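Local coordinates for protein ribonuclease T2 (Homo sapiens, PDB 3T0O) that cleaves single-stranded RNA, preferentially between purine and uridine residues, and degrades microbial RNA for innate immune sensing, at residues K11-V16 / L43-S48; F57-I62 / N82-W87; Q170-I175 / G220-P225; L128-K133 / D146-V151. All blocks are in the same frame, centred on the assembly; numbering follows the deposited sequence. Where two conformers were deposited one is given.

Contact 1: residues K11-V16 / L43-S48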
loop_
_atom_site.group_PDB
_atom_site.type_symbol
_atom_site.label_atom_id
_atom_site.label_comp_id
_atom_site.label_asym_id
_atom_site.label_seq_id
_atom_site.Cartn_x
_atom_site.Cartn_y
_atom_site.Cartn_z
ATOM N N LYS A 11 -18.128 0.213 -2.456
ATOM C CA LYS A 11 -18.666 -0.056 -1.135
ATOM C C LYS A 11 -17.665 0.021 -0.008
ATOM O O LYS A 11 -18.030 0.307 1.110
ATOM C CB LYS A 11 -19.415 -1.389 -1.057
ATOM C CG LYS A 11 -20.800 -1.323 -1.705
ATOM C CD LYS A 11 -21.012 -2.567 -2.525
ATOM C CE LYS A 11 -22.448 -2.736 -2.994
ATOM N NZ LYS A 11 -23.190 -3.721 -2.144
ATOM N N LYS A 12 -16.420 -0.274 -0.306
ATOM C CA LYS A 12 -15.379 -0.192 0.728
ATOM C C LYS A 12 -14.098 0.350 0.154
ATOM O O LYS A 12 -13.851 0.375 -1.066
ATOM C CB LYS A 12 -15.108 -1.585 1.355
ATOM C CG LYS A 12 -14.410 -2.476 0.368
ATOM C CD LYS A 12 -14.475 -3.938 0.845
ATOM C CE LYS A 12 -13.807 -4.817 -0.183
ATOM N NZ LYS A 12 -14.841 -5.302 -1.113
ATOM N N LEU A 13 -13.211 0.724 1.061
ATOM C CA LEU A 13 -11.902 1.180 0.683
ATOM C C LEU A 13 -10.886 0.075 0.930
ATOM O O LEU A 13 -11.103 -0.742 1.811
ATOM C CB LEU A 13 -11.530 2.409 1.535
ATOM C CG LEU A 13 -12.351 3.634 1.141
ATOM C CD1 LEU A 13 -12.307 4.641 2.308
ATOM C CD2 LEU A 13 -11.757 4.200 -0.190
ATOM N N ILE A 14 -9.778 0.088 0.191
ATOM C CA ILE A 14 -8.696 -0.864 0.457
ATOM C C ILE A 14 -7.418 -0.086 0.694
ATOM O O ILE A 14 -7.000 0.687 -0.195
ATOM C CB ILE A 14 -8.543 -1.810 -0.732
ATOM C CG1 ILE A 14 -9.822 -2.524 -1.077
ATOM C CG2 ILE A 14 -7.461 -2.906 -0.369
ATOM C CD1 ILE A 14 -9.756 -3.179 -2.497
ATOM N N MET A 15 -6.839 -0.191 1.906
ATOM C CA MET A 15 -5.557 0.456 2.159
ATOM C C MET A 15 -4.502 -0.548 1.707
ATOM O O MET A 15 -4.428 -1.649 2.224
ATOM C CB MET A 15 -5.360 0.769 3.631
ATOM C CG MET A 15 -3.912 1.158 3.961
ATOM S SD MET A 15 -3.312 2.668 3.112
ATOM C CE MET A 15 -1.807 3.050 3.970
ATOM N N VAL A 16 -3.680 -0.166 0.729
ATOM C CA VAL A 16 -2.768 -1.087 0.064
ATOM C C VAL A 16 -1.381 -0.624 0.403
ATOM O O VAL A 16 -1.005 0.549 0.159
ATOM C CB VAL A 16 -2.966 -0.949 -1.450
ATOM C CG1 VAL A 16 -2.016 -1.966 -2.141
ATOM C CG2 VAL A 16 -4.447 -1.234 -1.743
ATOM N N LEU A 43 -4.912 4.167 -1.399
ATOM C CA LEU A 43 -6.154 3.978 -0.731
ATOM C C LEU A 43 -7.229 3.884 -1.788
ATOM O O LEU A 43 -7.557 4.865 -2.441
ATOM C CB LEU A 43 -6.401 5.142 0.242
ATOM C CG LEU A 43 -7.756 5.034 0.930
ATOM C CD1 LEU A 43 -7.781 3.878 1.892
ATOM C CD2 LEU A 43 -8.021 6.353 1.748
ATOM N N TRP A 44 -7.671 2.670 -2.034
ATOM C CA TRP A 44 -8.448 2.445 -3.255
ATOM C C TRP A 44 -9.902 2.088 -2.996
ATOM O O TRP A 44 -10.179 1.115 -2.286
ATOM C CB TRP A 44 -7.862 1.215 -3.937
ATOM C CG TRP A 44 -6.424 1.350 -4.375
ATOM C CD1 TRP A 44 -5.695 2.422 -4.449
ATOM C CD2 TRP A 44 -5.633 0.263 -4.846
ATOM N NE1 TRP A 44 -4.408 2.117 -4.905
ATOM C CE2 TRP A 44 -4.380 0.776 -5.150
ATOM C CE3 TRP A 44 -5.896 -1.085 -5.049
ATOM C CZ2 TRP A 44 -3.335 -0.018 -5.640
ATOM C CZ3 TRP A 44 -4.853 -1.873 -5.515
ATOM C CH2 TRP A 44 -3.634 -1.358 -5.752
ATOM N N PRO A 45 -10.852 2.820 -3.569
ATOM C CA PRO A 45 -12.236 2.311 -3.592
ATOM C C PRO A 45 -12.190 0.958 -4.276
ATOM O O PRO A 45 -11.464 0.793 -5.272
ATOM C CB PRO A 45 -12.976 3.367 -4.410
ATOM C CG PRO A 45 -12.244 4.641 -4.036
ATOM C CD PRO A 45 -10.726 4.199 -4.083
ATOM N N ASP A 46 -12.986 0.042 -3.765
ATOM C CA ASP A 46 -12.903 -1.334 -4.254
ATOM C C ASP A 46 -13.392 -1.507 -5.686
ATOM O O ASP A 46 -12.734 -2.200 -6.458
ATOM C CB ASP A 46 -13.592 -2.328 -3.281
ATOM C CG ASP A 46 -15.093 -2.075 -3.097
ATOM O OD1 ASP A 46 -15.630 -1.043 -3.519
ATOM O OD2 ASP A 46 -15.793 -3.017 -2.602
ATOM N N LYS A 47 -14.470 -0.867 -6.070
ATOM C CA LYS A 47 -15.140 -1.268 -7.295
ATOM C C LYS A 47 -15.260 -0.193 -8.363
ATOM O O LYS A 47 -15.908 -0.403 -9.373
ATOM C CB LYS A 47 -16.508 -1.811 -6.927
ATOM C CG LYS A 47 -16.517 -3.137 -6.179
ATOM C CD LYS A 47 -15.980 -4.319 -7.009
ATOM C CE LYS A 47 -16.003 -5.604 -6.182
ATOM N NZ LYS A 47 -14.833 -5.670 -5.262
ATOM N N SER A 48 -14.663 0.964 -8.134
ATOM C CA SER A 48 -14.753 2.054 -9.057
ATOM C C SER A 48 -13.370 2.638 -9.194
ATOM O O SER A 48 -12.635 2.701 -8.192
ATOM C CB SER A 48 -15.661 3.153 -8.457
#
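I14 and W44 form the hydrogen-bonded pair at the middle of an antiparallel strand pairing, strand 12-18 beside strand 39-45 in the central sheet of the RNase T2 fold. I14 N donates a hydrogen bond to W44 O at 2.7 Å, and W44 N returns a straighter bond to I14 O at 2.8 Å, so both residues have their backbone polar groups satisfied. L13 with P45 and M15 with L43 flank them as non-hydrogen-bonded pairs; proline suits its position because such a pair asks no N-H of it toward strand 12-18. Beyond P45 the strand ends and D46 takes over the polar work. Its N donates to K12 O, while OD1 receives K11 N at 3.0 Å and, more weakly, K12 N. D46 OD2 binds K12 NZ at 2.9 Å through the anti lone pair, and K12 NZ also bonds weakly to C189 O. CG of D46 lies between its own N and carbonyl carbon (chi1 62°), which turns the carboxylate toward the N-H groups of K11 and K12. K47 NZ makes a long salt bridge to D46 OD2, 3.9 Å; the shared aspartate probably offsets the closeness of the two ammonium groups. W44 borders the probable active site: NE1 donates to E90, a probable catalytic residue, and its ring stacks on that of H94, a predicted catalytic histidine. V16 sends CG2 over one indole face, 3.6 Å from the centroid of the W44 six-membered ring, as a CH-pi contact.

Contact 2: residues F57-I62 / N82-W87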
loop_
_atom_site.group_PDB
_atom_site.type_symbol
_atom_site.label_atom_id
_atom_site.label_comp_id
_atom_site.label_asym_id
_atom_site.label_seq_id
_atom_site.Cartn_x
_atom_site.Cartn_y
_atom_site.Cartn_z
ATOM N N PHE A 57 -5.054 15.811 -10.902
ATOM C CA PHE A 57 -4.111 15.953 -9.790
ATOM C C PHE A 57 -3.487 17.339 -9.835
ATOM O O PHE A 57 -3.129 17.834 -10.911
ATOM C CB PHE A 57 -3.020 14.925 -9.955
ATOM C CG PHE A 57 -2.034 14.924 -8.853
ATOM C CD1 PHE A 57 -2.441 14.699 -7.548
ATOM C CD2 PHE A 57 -0.704 15.296 -9.095
ATOM C CE1 PHE A 57 -1.511 14.745 -6.471
ATOM C CE2 PHE A 57 0.228 15.312 -8.045
ATOM C CZ PHE A 57 -0.140 15.026 -6.753
ATOM N N ASN A 58 -3.347 17.928 -8.649
ATOM C CA ASN A 58 -2.748 19.250 -8.512
ATOM C C ASN A 58 -1.789 19.158 -7.303
ATOM O O ASN A 58 -2.187 19.207 -6.131
ATOM C CB ASN A 58 -3.832 20.300 -8.305
ATOM C CG ASN A 58 -3.266 21.691 -8.172
ATOM O OD1 ASN A 58 -2.043 21.853 -8.148
ATOM N ND2 ASN A 58 -4.138 22.708 -8.079
ATOM N N LEU A 59 -0.511 19.026 -7.620
ATOM C CA LEU A 59 0.498 18.877 -6.598
ATOM C C LEU A 59 0.467 20.001 -5.548
ATOM O O LEU A 59 0.638 19.784 -4.354
ATOM C CB LEU A 59 1.858 18.741 -7.280
ATOM C CG LEU A 59 3.042 18.414 -6.377
ATOM C CD1 LEU A 59 2.852 17.049 -5.726
ATOM C CD2 LEU A 59 4.327 18.419 -7.298
ATOM N N GLU A 60 0.237 21.212 -6.022
ATOM C CA GLU A 60 0.149 22.371 -5.143
ATOM C C GLU A 60 -0.792 22.180 -3.955
ATOM O O GLU A 60 -0.532 22.684 -2.859
ATOM C CB GLU A 60 -0.270 23.602 -5.962
ATOM C CG GLU A 60 0.807 24.025 -6.939
ATOM N N GLU A 61 -1.885 21.426 -4.159
ATOM C CA GLU A 61 -2.893 21.210 -3.116
ATOM C C GLU A 61 -2.423 20.383 -1.954
ATOM O O GLU A 61 -2.973 20.480 -0.837
ATOM C CB GLU A 61 -4.100 20.533 -3.729
ATOM C CG GLU A 61 -4.857 21.502 -4.598
ATOM C CD GLU A 61 -6.134 20.903 -5.170
ATOM O OE1 GLU A 61 -6.780 20.122 -4.455
ATOM O OE2 GLU A 61 -6.479 21.228 -6.322
ATOM N N ILE A 62 -1.404 19.573 -2.200
ATOM C CA ILE A 62 -0.883 18.672 -1.141
ATOM C C ILE A 62 0.549 19.048 -0.752
ATOM O O ILE A 62 1.276 18.249 -0.183
ATOM C CB ILE A 62 -0.948 17.200 -1.547
ATOM C CG1 ILE A 62 -0.131 16.910 -2.808
ATOM C CG2 ILE A 62 -2.438 16.775 -1.736
ATOM C CD1 ILE A 62 0.140 15.327 -2.954
ATOM N N ASN A 82 10.173 11.897 -11.536
ATOM C CA ASN A 82 9.132 12.786 -11.090
ATOM C C ASN A 82 8.178 11.967 -10.232
ATOM O O ASN A 82 7.327 11.242 -10.760
ATOM C CB ASN A 82 8.356 13.310 -12.269
ATOM C CG ASN A 82 7.367 14.364 -11.867
ATOM O OD1 ASN A 82 7.053 14.523 -10.655
ATOM N ND2 ASN A 82 6.873 15.123 -12.866
ATOM N N ARG A 83 8.339 12.027 -8.918
ATOM C CA ARG A 83 7.572 11.186 -8.015
ATOM C C ARG A 83 6.066 11.518 -8.083
ATOM O O ARG A 83 5.179 10.720 -7.755
ATOM C CB ARG A 83 8.120 11.422 -6.597
ATOM C CG ARG A 83 7.943 10.300 -5.696
ATOM C CD ARG A 83 8.522 10.644 -4.318
ATOM N NE ARG A 83 9.984 10.453 -4.172
ATOM C CZ ARG A 83 10.908 11.432 -4.203
ATOM N NH1 ARG A 83 10.604 12.716 -4.443
ATOM N NH2 ARG A 83 12.176 11.099 -4.022
ATOM N N SER A 84 5.771 12.713 -8.544
ATOM C CA SER A 84 4.409 13.116 -8.573
ATOM C C SER A 84 3.620 12.368 -9.692
ATOM O O SER A 84 2.391 12.350 -9.653
ATOM C CB SER A 84 4.265 14.644 -8.543
ATOM O OG SER A 84 4.291 15.063 -9.862
ATOM N N ARG A 85 4.285 11.731 -10.670
ATOM C CA ARG A 85 3.564 10.913 -11.668
ATOM C C ARG A 85 2.806 9.803 -10.980
ATOM O O ARG A 85 1.682 9.457 -11.341
ATOM C CB ARG A 85 4.487 10.260 -12.703
ATOM C CG ARG A 85 5.450 11.157 -13.414
ATOM C CD ARG A 85 6.138 10.356 -14.542
ATOM N NE ARG A 85 5.192 9.730 -15.473
ATOM C CZ ARG A 85 5.546 9.108 -16.602
ATOM N NH1 ARG A 85 6.831 9.019 -16.934
ATOM N NH2 ARG A 85 4.625 8.578 -17.408
ATOM N N PHE A 86 3.408 9.204 -9.972
ATOM C CA PHE A 86 2.697 8.126 -9.232
ATOM C C PHE A 86 1.516 8.647 -8.469
ATOM O O PHE A 86 0.461 8.063 -8.512
ATOM C CB PHE A 86 3.748 7.455 -8.337
ATOM C CG PHE A 86 3.235 6.479 -7.341
ATOM C CD1 PHE A 86 2.298 5.549 -7.674
ATOM C CD2 PHE A 86 3.790 6.448 -6.052
ATOM C CE1 PHE A 86 1.853 4.605 -6.717
ATOM C CE2 PHE A 86 3.390 5.553 -5.133
ATOM C CZ PHE A 86 2.386 4.618 -5.446
ATOM N N TRP A 87 1.713 9.772 -7.773
ATOM C CA TRP A 87 0.621 10.292 -6.952
ATOM C C TRP A 87 -0.508 10.778 -7.881
ATOM O O TRP A 87 -1.685 10.642 -7.513
ATOM C CB TRP A 87 1.169 11.466 -6.109
ATOM C CG TRP A 87 2.194 11.012 -5.194
ATOM C CD1 TRP A 87 2.321 9.770 -4.616
ATOM C CD2 TRP A 87 3.291 11.792 -4.753
ATOM N NE1 TRP A 87 3.466 9.751 -3.810
ATOM C CE2 TRP A 87 4.078 10.966 -3.874
ATOM C CE3 TRP A 87 3.710 13.088 -5.022
ATOM C CZ2 TRP A 87 5.244 11.455 -3.240
ATOM C CZ3 TRP A 87 4.843 13.569 -4.399
ATOM C CH2 TRP A 87 5.607 12.756 -3.548
#
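N82 OD1 is gripped twice by S84, by OG at 2.9 Å and by the backbone N at 3.1 Å, the second a capping bond, and CB of the same serine faces L59. Both donors come from the same face of the amide plane, the N-H from well above it. An asparagine suits the start of helix 84-98 because its short side chain can accept from an N-H that has no preceding helical carbonyl. S84 OG sits between its backbone N and carbonyl carbon (chi1 89°), the rotation that turns the hydroxyl back to N82, while CB meets L59. No hydrogen bond crosses between 57-62 and 82-87; what joins them is apolar. Both methyls of L59 straddle S84 CB, CD1 and CD2 each 4.0 Å from it, and L59 CD1 also meets the edge of the W87 indole near its plane, 4.1 Å from CE3. F57 covers more of the helix than L59 does: its CZ lies 3.8 Å from W87 CB, its CE2 4.1 Å from S84 CB, and one face is turned to the W87 backbone carbonyl group. CG of F57 is anti to the backbone N (chi1 -177°), which extends the ring across to the helix. A flat phenyl fits against the helix backbone here, where S84 keeps a small side chain. The polar end of the indole is held by W73, W87 NE1 donating to W73 O, while its edge meets L59. The contact packs the loop and short 3-10 turn before helix 66-72 against the first turn of helix 84-98, with L66 of helix 66-72 touching both L59 and W87, and Q107 and F111 of helix 107-121 bordering the loop.

Contact 3: residues Q170-I175 / G220-P225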
loop_
_atom_site.group_PDB
_atom_site.type_symbol
_atom_site.label_atom_id
_atom_site.label_comp_id
_atom_site.label_asym_id
_atom_site.label_seq_id
_atom_site.Cartn_x
_atom_site.Cartn_y
_atom_site.Cartn_z
ATOM N N GLN A 170 7.648 -17.974 -3.825
ATOM C CA GLN A 170 6.988 -16.662 -3.982
ATOM C C GLN A 170 7.581 -15.653 -2.981
ATOM O O GLN A 170 8.057 -15.996 -1.906
ATOM C CB GLN A 170 5.499 -16.815 -3.778
ATOM C CG GLN A 170 5.159 -17.246 -2.329
ATOM C CD GLN A 170 3.762 -17.661 -2.078
ATOM O OE1 GLN A 170 2.844 -17.422 -2.883
ATOM N NE2 GLN A 170 3.598 -18.338 -0.974
ATOM N N THR A 171 7.447 -14.395 -3.358
ATOM C CA THR A 171 7.984 -13.324 -2.562
ATOM C C THR A 171 6.859 -12.382 -2.134
ATOM O O THR A 171 6.109 -11.909 -2.994
ATOM C CB THR A 171 8.941 -12.553 -3.417
ATOM O OG1 THR A 171 9.882 -13.478 -4.016
ATOM C CG2 THR A 171 9.676 -11.556 -2.510
ATOM N N ILE A 172 6.736 -12.113 -0.829
ATOM C CA ILE A 172 5.639 -11.216 -0.376
ATOM C C ILE A 172 5.891 -9.827 -0.880
ATOM O O ILE A 172 6.998 -9.330 -0.749
ATOM C CB ILE A 172 5.437 -11.292 1.132
ATOM C CG1 ILE A 172 4.174 -10.486 1.523
ATOM C CG2 ILE A 172 6.650 -10.673 1.928
ATOM C CD1 ILE A 172 3.857 -10.629 3.045
ATOM N N GLY A 173 4.815 -9.200 -1.367
ATOM C CA GLY A 173 4.928 -7.859 -1.987
ATOM C C GLY A 173 3.925 -6.869 -1.437
ATOM O O GLY A 173 4.233 -5.705 -1.460
ATOM N N GLN A 174 2.728 -7.333 -1.048
ATOM C CA GLN A 174 1.661 -6.301 -0.825
ATOM C C GLN A 174 0.681 -6.813 0.201
ATOM O O GLN A 174 0.343 -7.985 0.176
ATOM C CB GLN A 174 1.017 -5.981 -2.197
ATOM C CG GLN A 174 -0.068 -4.889 -2.096
ATOM C CD GLN A 174 -0.253 -4.291 -3.510
ATOM O OE1 GLN A 174 0.453 -3.356 -3.835
ATOM N NE2 GLN A 174 -1.224 -4.773 -4.217
ATOM N N ILE A 175 0.268 -5.929 1.117
ATOM C CA ILE A 175 -0.695 -6.307 2.151
ATOM C C ILE A 175 -1.818 -5.321 2.075
ATOM O O ILE A 175 -1.580 -4.099 2.031
ATOM C CB ILE A 175 -0.022 -6.283 3.470
ATOM C CG1 ILE A 175 1.028 -7.438 3.557
ATOM C CG2 ILE A 175 -1.086 -6.293 4.623
ATOM C CD1 ILE A 175 1.880 -7.388 4.876
ATOM N N GLY A 220 1.825 -21.572 2.225
ATOM C CA GLY A 220 3.116 -22.215 2.189
ATOM C C GLY A 220 4.259 -21.237 2.378
ATOM O O GLY A 220 4.032 -20.098 2.829
ATOM N N PRO A 221 5.458 -21.626 2.003
ATOM C CA PRO A 221 6.615 -20.757 2.248
ATOM C C PRO A 221 6.584 -19.497 1.435
ATOM O O PRO A 221 6.007 -19.456 0.321
ATOM C CB PRO A 221 7.844 -21.627 1.852
ATOM C CG PRO A 221 7.296 -22.951 1.736
ATOM C CD PRO A 221 5.865 -22.943 1.504
ATOM N N VAL A 222 7.084 -18.455 2.061
ATOM C CA VAL A 222 7.126 -17.187 1.361
ATOM C C VAL A 222 8.424 -16.482 1.770
ATOM O O VAL A 222 8.873 -16.547 2.945
ATOM C CB VAL A 222 5.812 -16.330 1.677
ATOM C CG1 VAL A 222 5.664 -16.109 3.177
ATOM C CG2 VAL A 222 5.876 -14.928 0.938
ATOM N N PHE A 223 9.019 -15.836 0.799
ATOM C CA PHE A 223 10.235 -15.048 1.080
ATOM C C PHE A 223 9.831 -13.622 1.356
ATOM O O PHE A 223 9.104 -12.997 0.581
ATOM C CB PHE A 223 11.127 -15.158 -0.182
ATOM C CG PHE A 223 12.463 -14.518 -0.088
ATOM C CD1 PHE A 223 13.216 -14.543 1.075
ATOM C CD2 PHE A 223 12.991 -13.913 -1.215
ATOM C CE1 PHE A 223 14.519 -13.930 1.146
ATOM C CE2 PHE A 223 14.295 -13.304 -1.156
ATOM C CZ PHE A 223 15.024 -13.341 0.035
ATOM N N TYR A 224 10.417 -13.058 2.405
ATOM C CA TYR A 224 10.177 -11.661 2.793
ATOM C C TYR A 224 11.597 -11.048 2.747
ATOM O O TYR A 224 12.384 -11.142 3.727
ATOM C CB TYR A 224 9.615 -11.695 4.219
ATOM C CG TYR A 224 9.359 -10.363 4.856
ATOM C CD1 TYR A 224 9.134 -9.215 4.077
ATOM C CD2 TYR A 224 9.242 -10.279 6.210
ATOM C CE1 TYR A 224 8.882 -7.961 4.667
ATOM C CE2 TYR A 224 8.943 -9.098 6.843
ATOM C CZ TYR A 224 8.779 -7.922 6.064
ATOM O OH TYR A 224 8.444 -6.762 6.698
ATOM N N PRO A 225 11.962 -10.476 1.623
ATOM C CA PRO A 225 13.377 -10.225 1.324
ATOM C C PRO A 225 13.928 -9.017 2.020
ATOM O O PRO A 225 13.301 -7.939 2.035
ATOM C CB PRO A 225 13.385 -9.957 -0.202
ATOM C CG PRO A 225 12.043 -9.548 -0.560
ATOM C CD PRO A 225 11.102 -10.301 0.440
#
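Three hydrogen bonds join Q170 and I172 to the 220-225 segment. Two are backbone bonds about a single beta bridge between T171 and F223: F223 N donates to Q170 O at 2.9 Å, almost straight at 177°, and I172 N donates to F223 O at 2.9 Å. The third comes from a side chain. Q170 NE2 reaches P221 O at 3.0 Å from above the carbonyl plane. Glutamine serves here because its amide has two ends: OE1 accepts from E218 N while NE2 donates to P221. CG of Q170 lies between the backbone N and carbonyl carbon (chi1 65°), and the chain then runs out extended toward P221. Apolar contacts gather on I172, whose branches meet V222 and Y224. Its CB meets V222 CG2 at 3.7 Å, and its CG2 touches Y224 CD1 at 3.6 Å, obliquely to that ring. In one of its two conformers T171 adds its methyl, with CG2 3.5 Å from P225 CD, while OG1 lies at the edge of the F223 ring. The contact fastens the chain's C-terminal segment to the start of strand 171-180 in the central sheet; strand 221-222 also pairs antiparallel with the short strand 139-140, strand 157-161 borders V222 and Q170 through C160, helix 141-152 sends V141 against the same two and F144 against I172, and helix 20-23 lies by T171 and P225.

Contact 4: residues L128-K133 / D146-V151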
loop_
_atom_site.group_PDB
_atom_site.type_symbol
_atom_site.label_atom_id
_atom_site.label_comp_id
_atom_site.label_asym_id
_atom_site.label_seq_id
_atom_site.Cartn_x
_atom_site.Cartn_y
_atom_site.Cartn_z
ATOM N N LEU A 128 7.072 -6.145 13.086
ATOM C CA LEU A 128 8.293 -6.325 13.871
ATOM C C LEU A 128 8.005 -6.796 15.263
ATOM O O LEU A 128 8.754 -7.633 15.761
ATOM C CB LEU A 128 9.118 -5.043 13.874
ATOM C CG LEU A 128 9.691 -4.751 12.500
ATOM C CD1 LEU A 128 10.238 -3.295 12.497
ATOM C CD2 LEU A 128 10.725 -5.817 12.058
ATOM N N LYS A 129 6.937 -6.287 15.887
ATOM C CA LYS A 129 6.587 -6.725 17.246
ATOM C C LYS A 129 6.212 -8.181 17.275
ATOM O O LYS A 129 6.425 -8.862 18.321
ATOM C CB LYS A 129 5.409 -5.867 17.741
ATOM C CG LYS A 129 5.035 -6.273 19.120
ATOM C CD LYS A 129 4.183 -5.244 19.719
ATOM C CE LYS A 129 3.863 -5.662 21.130
ATOM N NZ LYS A 129 3.119 -4.566 21.723
ATOM N N LEU A 130 5.688 -8.667 16.155
ATOM C CA LEU A 130 5.318 -10.046 16.028
ATOM C C LEU A 130 6.545 -10.910 15.734
ATOM O O LEU A 130 6.419 -12.153 15.636
ATOM C CB LEU A 130 4.253 -10.153 14.937
ATOM C CG LEU A 130 2.829 -9.532 15.058
ATOM C CD1 LEU A 130 2.096 -9.509 13.766
ATOM C CD2 LEU A 130 2.002 -10.317 16.110
ATOM N N GLY A 131 7.711 -10.297 15.522
ATOM C CA GLY A 131 8.913 -11.075 15.165
ATOM C C GLY A 131 8.996 -11.384 13.705
ATOM O O GLY A 131 9.863 -12.201 13.270
ATOM N N ILE A 132 8.129 -10.739 12.929
ATOM C CA ILE A 132 8.181 -10.988 11.477
ATOM C C ILE A 132 9.002 -9.929 10.810
ATOM O O ILE A 132 8.540 -8.807 10.625
ATOM C CB ILE A 132 6.763 -11.036 10.898
ATOM C CG1 ILE A 132 5.999 -12.092 11.672
ATOM C CG2 ILE A 132 6.854 -11.324 9.403
ATOM C CD1 ILE A 132 4.533 -12.193 11.229
ATOM N N LYS A 133 10.256 -10.254 10.545
ATOM C CA LYS A 133 11.223 -9.351 9.996
ATOM C C LYS A 133 11.743 -9.878 8.681
ATOM O O LYS A 133 11.761 -11.087 8.464
ATOM C CB LYS A 133 12.352 -9.151 11.015
ATOM C CG LYS A 133 13.179 -10.408 11.300
ATOM C CD LYS A 133 14.234 -10.049 12.350
ATOM C CE LYS A 133 15.214 -11.233 12.482
ATOM N NZ LYS A 133 14.619 -12.343 13.330
ATOM N N ASP A 146 -2.210 -14.860 9.855
ATOM C CA ASP A 146 -2.831 -15.115 11.143
ATOM C C ASP A 146 -2.431 -14.036 12.117
ATOM O O ASP A 146 -3.266 -13.574 12.901
ATOM C CB ASP A 146 -2.479 -16.497 11.654
ATOM C CG ASP A 146 -3.083 -17.582 10.813
ATOM O OD1 ASP A 146 -4.043 -17.319 10.041
ATOM O OD2 ASP A 146 -2.597 -18.709 10.909
ATOM N N ALA A 147 -1.204 -13.602 12.061
ATOM C CA ALA A 147 -0.766 -12.575 13.006
ATOM C C ALA A 147 -1.412 -11.214 12.678
ATOM O O ALA A 147 -1.843 -10.532 13.615
ATOM C CB ALA A 147 0.725 -12.539 13.053
ATOM N N LEU A 148 -1.488 -10.828 11.403
ATOM C CA LEU A 148 -2.208 -9.619 11.068
ATOM C C LEU A 148 -3.691 -9.697 11.367
ATOM O O LEU A 148 -4.306 -8.730 11.823
ATOM C CB LEU A 148 -1.938 -9.210 9.631
ATOM C CG LEU A 148 -0.443 -9.002 9.506
ATOM C CD1 LEU A 148 -0.266 -8.637 8.050
ATOM C CD2 LEU A 148 0.203 -7.890 10.401
ATOM N N ALA A 149 -4.306 -10.859 11.197
ATOM C CA ALA A 149 -5.686 -10.973 11.599
ATOM C C ALA A 149 -5.901 -10.788 13.068
ATOM O O ALA A 149 -6.909 -10.205 13.483
ATOM C CB ALA A 149 -6.219 -12.322 11.100
ATOM N N ARG A 150 -4.981 -11.272 13.881
ATOM C CA ARG A 150 -5.134 -11.085 15.349
ATOM C C ARG A 150 -4.981 -9.618 15.692
ATOM O O ARG A 150 -5.773 -9.070 16.454
ATOM C CB ARG A 150 -4.116 -11.926 16.087
ATOM C CG ARG A 150 -3.946 -11.583 17.562
ATOM C CD ARG A 150 -4.763 -12.388 18.436
ATOM N NE ARG A 150 -4.568 -11.928 19.790
ATOM C CZ ARG A 150 -4.557 -12.719 20.866
ATOM N NH1 ARG A 150 -4.697 -14.044 20.748
ATOM N NH2 ARG A 150 -4.372 -12.172 22.070
ATOM N N VAL A 151 -3.973 -8.979 15.147
ATOM C CA VAL A 151 -3.721 -7.558 15.521
ATOM C C VAL A 151 -4.787 -6.629 15.001
ATOM O O VAL A 151 -5.324 -5.822 15.758
ATOM C CB VAL A 151 -2.358 -7.114 15.019
ATOM C CG1 VAL A 151 -2.182 -5.569 15.179
ATOM C CG2 VAL A 151 -1.263 -7.867 15.816
#
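L130 directs its CB toward helix 141-152, and its methyls close on A147 CB. Of the two, CD1 presses harder, only 3.4 Å from A147 CB and so closer than carbons normally pack, while CD2 stands 4.0 Å from the same atom. The leucine fork thus straddles the alanine methyl. Each prong also reaches a different residue of the helix: L130 CD1 goes to L148, whose CD2 is 4.2 Å away, and L130 CD2 goes to V151, whose CG2 is 4.1 Å away. L130 and V151 lie alongside each other, running in opposing senses. CG of L130 lies opposite its own carbonyl carbon and next to the backbone N (chi1 -66°), the rotation from which both methyls reach the helix. The leucine can come so near because A147 carries nothing beyond its methyl. The chain turns sharply just after L130. G131 closes helix 123-129 with a Schellman motif, at positive phi (84°), with two bonds back into the last turn, one of them from G131 N to L128 O; glycine suits this place because a CB there would jam against the preceding carbonyl oxygen. The turn brings I132 toward the same alanine, and its CD1 meets A147 CB at 4.2 Å, so that one methyl is touched by both L130 and I132. L148, one residue on, is buried, and its side chain also packs on L123, V126 and L127 of helix 123-129. V151 touches V126 of that helix, while I132 also packs on Y224.

Overall arrangement
Contacts 1 and 3 share the central antiparallel sheet, strands 12-18 and 171-180 being neighbours in it, and they touch where V16 meets Q174. Both rest on backbone hydrogen bonds, but contact 1 adds a salt bridge and borders the active site, whereas contact 3 adds a glutamine amide bond and secures the C-terminal segment. Contacts 2 and 4 are peripheral, their centres about 17 Å from the chain's centre, on opposite sides of it, against about 11 Å for contact 1 and 15 Å for contact 3; all four are only partly buried. Neither has a hydrogen bond across: contact 2 packs two aromatic side chains with a leucine and a serine CB, contact 4 aliphatic side chains alone. Contact 4 meets contact 3 through Y224 and I175; contact 2 touches none.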